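Long-range contact in angiopoietin-related protein 3 (Homo sapiens, PDB 6EUA), which raises plasma triglycerides by inhibiting lipoprotein lipase and, through its fibrinogen-like domain, mediates endothelial cell adhesion: residues Arg99-Asp104 with Lys215-Pro220. Sequence-based numbering, arbitrary orientation.
Sequences RIELED and KMLIHP
R99 and L217 face each other as a hydrogen-bonded pair on two antiparallel strands, and E101 and K215 form the next such pair. Each pair is closed by two backbone bonds. R99 N gives a nearly straight bond to L217 O at 2.7 Å, and L217 N returns one to R99 O. E101 N reaches K215 O at 2.9 Å, and K215 N is bound to E101 O. Between them, I100 and M216 make a non-hydrogen-bonded pair. Here the CA-H groups fill in: M216 CA lies 3.5 Å from R99 O, and I100 CA makes the matching contact with K215 O.

The strands belong to the main antiparallel sheet of the fibrinogen C-terminal domain. Strand 213-220, near the C-terminus, is inserted between strands 47-55 and 96-104. It thus joins parts of the chain far apart in sequence.

The polar side-chain contacts lie on the face carrying R99, E101, K215 and L217. E101 and K215 run side by side in the same direction. E101 OE1 touches the aliphatic CD of K215 at 3.7 Å, while K215 NZ goes on to a salt bridge with D42. The L217 CD1 methyl sits beside the carboxylate carbon E101 CD, at 4.3 Å. E101 OE2 is gripped side-on by R99 NE and NH2, with R99 NH2 at 2.8 Å from it. Both nitrogens meet the anti side of this one oxygen. The R99 chain leaves with CG opposite the backbone N (chi1 172°) and runs extended as far as NE, which brings the guanidinium to E101. With an alanine here instead of E101, the R99 guanidinium would probably lose this salt bridge and be freer to turn.

On the reverse face, I100 and M216 are buried. I100 CD1 meets M216 CE at 4.4 Å, and L180 also packs on I100.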
loop_
_atom_site.group_PDB
_atom_site.type_symbol
_atom_site.label_atom_id
_atom_site.label_comp_id
_atom_site.label_asym_id
_atom_site.label_seq_id
_atom_site.Cartn_x
_atom_site.Cartn_y
_atom_site.Cartn_z
ATOM N N ARG A 99 2.432 1.823 -22.118
ATOM C CA ARG A 99 1.085 1.274 -22.095
ATOM C C ARG A 99 0.176 2.232 -21.347
ATOM O O ARG A 99 0.518 2.698 -20.255
ATOM C CB ARG A 99 1.045 -0.111 -21.453
ATOM C CG ARG A 99 -0.366 -0.666 -21.222
ATOM C CD ARG A 99 -0.305 -2.131 -20.841
ATOM N NE ARG A 99 -1.612 -2.614 -20.407
ATOM C CZ ARG A 99 -2.313 -3.527 -21.060
ATOM N NH1 ARG A 99 -1.820 -4.047 -22.175
ATOM N NH2 ARG A 99 -3.507 -3.903 -20.610
ATOM N N ILE A 100 -0.954 2.564 -21.958
ATOM C CA ILE A 100 -1.962 3.413 -21.336
ATOM C C ILE A 100 -3.179 2.543 -21.073
ATOM O O ILE A 100 -3.687 1.882 -21.984
ATOM C CB ILE A 100 -2.303 4.626 -22.213
ATOM C CG1 ILE A 100 -1.119 5.604 -22.222
ATOM C CG2 ILE A 100 -3.590 5.305 -21.732
ATOM C CD1 ILE A 100 -1.282 6.767 -23.179
ATOM N N GLU A 101 -3.622 2.516 -19.823
ATOM C CA GLU A 101 -4.783 1.743 -19.411
ATOM C C GLU A 101 -5.834 2.725 -18.935
ATOM O O GLU A 101 -5.576 3.539 -18.042
ATOM C CB GLU A 101 -4.434 0.751 -18.305
ATOM C CG GLU A 101 -3.683 -0.467 -18.786
ATOM C CD GLU A 101 -3.654 -1.577 -17.752
ATOM O OE1 GLU A 101 -4.034 -1.320 -16.585
ATOM O OE2 GLU A 101 -3.247 -2.704 -18.110
ATOM N N LEU A 102 -6.998 2.676 -19.561
ATOM C CA LEU A 102 -8.113 3.515 -19.182
ATOM C C LEU A 102 -9.246 2.617 -18.719
ATOM O O LEU A 102 -9.454 1.526 -19.260
ATOM C CB LEU A 102 -8.565 4.401 -20.353
ATOM C CG LEU A 102 -7.485 5.127 -21.163
ATOM C CD1 LEU A 102 -8.091 5.641 -22.474
ATOM C CD2 LEU A 102 -6.888 6.273 -20.368
ATOM N N GLU A 103 -9.972 3.072 -17.712
ATOM C CA GLU A 103 -11.187 2.408 -17.275
ATOM C C GLU A 103 -12.280 3.460 -17.281
ATOM O O GLU A 103 -12.086 4.557 -16.749
ATOM C CB GLU A 103 -10.995 1.779 -15.889
ATOM C CG GLU A 103 -12.256 1.640 -15.070
ATOM C CD GLU A 103 -12.008 0.970 -13.725
ATOM O OE1 GLU A 103 -11.933 -0.278 -13.681
ATOM O OE2 GLU A 103 -11.882 1.696 -12.714
ATOM N N ASP A 104 -13.402 3.155 -17.927
ATOM C CA ASP A 104 -14.481 4.125 -18.027
ATOM C C ASP A 104 -15.379 4.000 -16.796
ATOM O O ASP A 104 -15.095 3.237 -15.869
ATOM C CB ASP A 104 -15.237 3.939 -19.338
ATOM C CG ASP A 104 -15.785 2.536 -19.507
ATOM O OD1 ASP A 104 -16.628 2.121 -18.680
ATOM O OD2 ASP A 104 -15.388 1.858 -20.479
ATOM N N LYS A 215 -3.909 4.548 -15.891
ATOM C CA LYS A 215 -2.550 4.136 -15.581
ATOM C C LYS A 215 -1.686 4.406 -16.798
ATOM O O LYS A 215 -2.111 4.166 -17.932
ATOM C CB LYS A 215 -2.447 2.647 -15.236
ATOM C CG LYS A 215 -2.952 2.242 -13.852
ATOM C CD LYS A 215 -2.961 0.727 -13.740
ATOM C CE LYS A 215 -3.532 0.244 -12.416
ATOM N NZ LYS A 215 -2.925 -1.045 -11.987
ATOM N N MET A 216 -0.469 4.880 -16.563
ATOM C CA MET A 216 0.564 4.945 -17.588
ATOM C C MET A 216 1.735 4.090 -17.131
ATOM O O MET A 216 2.229 4.262 -16.010
ATOM C CB MET A 216 0.990 6.393 -17.848
ATOM C CG MET A 216 -0.212 7.316 -18.116
ATOM S SD MET A 216 0.257 9.004 -18.555
ATOM C CE MET A 216 1.139 8.678 -20.075
ATOM N N LEU A 217 2.170 3.164 -17.994
ATOM C CA LEU A 217 3.152 2.147 -17.637
ATOM C C LEU A 217 4.227 2.030 -18.712
ATOM O O LEU A 217 3.912 2.033 -19.902
ATOM C CB LEU A 217 2.479 0.778 -17.453
ATOM C CG LEU A 217 1.452 0.734 -16.317
ATOM C CD1 LEU A 217 0.076 0.372 -16.851
ATOM C CD2 LEU A 217 1.909 -0.224 -15.224
ATOM N N ILE A 218 5.488 1.859 -18.299
ATOM C CA ILE A 218 6.585 1.724 -19.258
ATOM C C ILE A 218 7.425 0.491 -18.951
ATOM O O ILE A 218 7.481 0.016 -17.811
ATOM C CB ILE A 218 7.494 2.977 -19.299
ATOM C CG1 ILE A 218 8.329 3.094 -18.015
ATOM C CG2 ILE A 218 6.663 4.233 -19.540
ATOM C CD1 ILE A 218 9.226 4.342 -17.999
ATOM N N HIS A 219 8.087 -0.025 -19.988
ATOM C CA HIS A 219 9.109 -1.053 -19.816
ATOM C C HIS A 219 10.049 -1.016 -21.016
ATOM O O HIS A 219 9.647 -0.563 -22.094
ATOM C CB HIS A 219 8.482 -2.449 -19.624
ATOM C CG HIS A 219 7.930 -3.079 -20.869
ATOM N ND1 HIS A 219 8.720 -3.496 -21.919
ATOM C CD2 HIS A 219 6.661 -3.425 -21.198
ATOM C CE1 HIS A 219 7.959 -4.042 -22.853
ATOM N NE2 HIS A 219 6.705 -4.006 -22.442
ATOM N N PRO A 220 11.307 -1.421 -20.849
ATOM C CA PRO A 220 12.244 -1.399 -21.980
ATOM C C PRO A 220 11.810 -2.307 -23.114
ATOM O O PRO A 220 11.117 -3.308 -22.915
ATOM C CB PRO A 220 13.564 -1.887 -21.365
ATOM C CG PRO A 220 13.178 -2.584 -20.115
ATOM C CD PRO A 220 11.962 -1.857 -19.605
#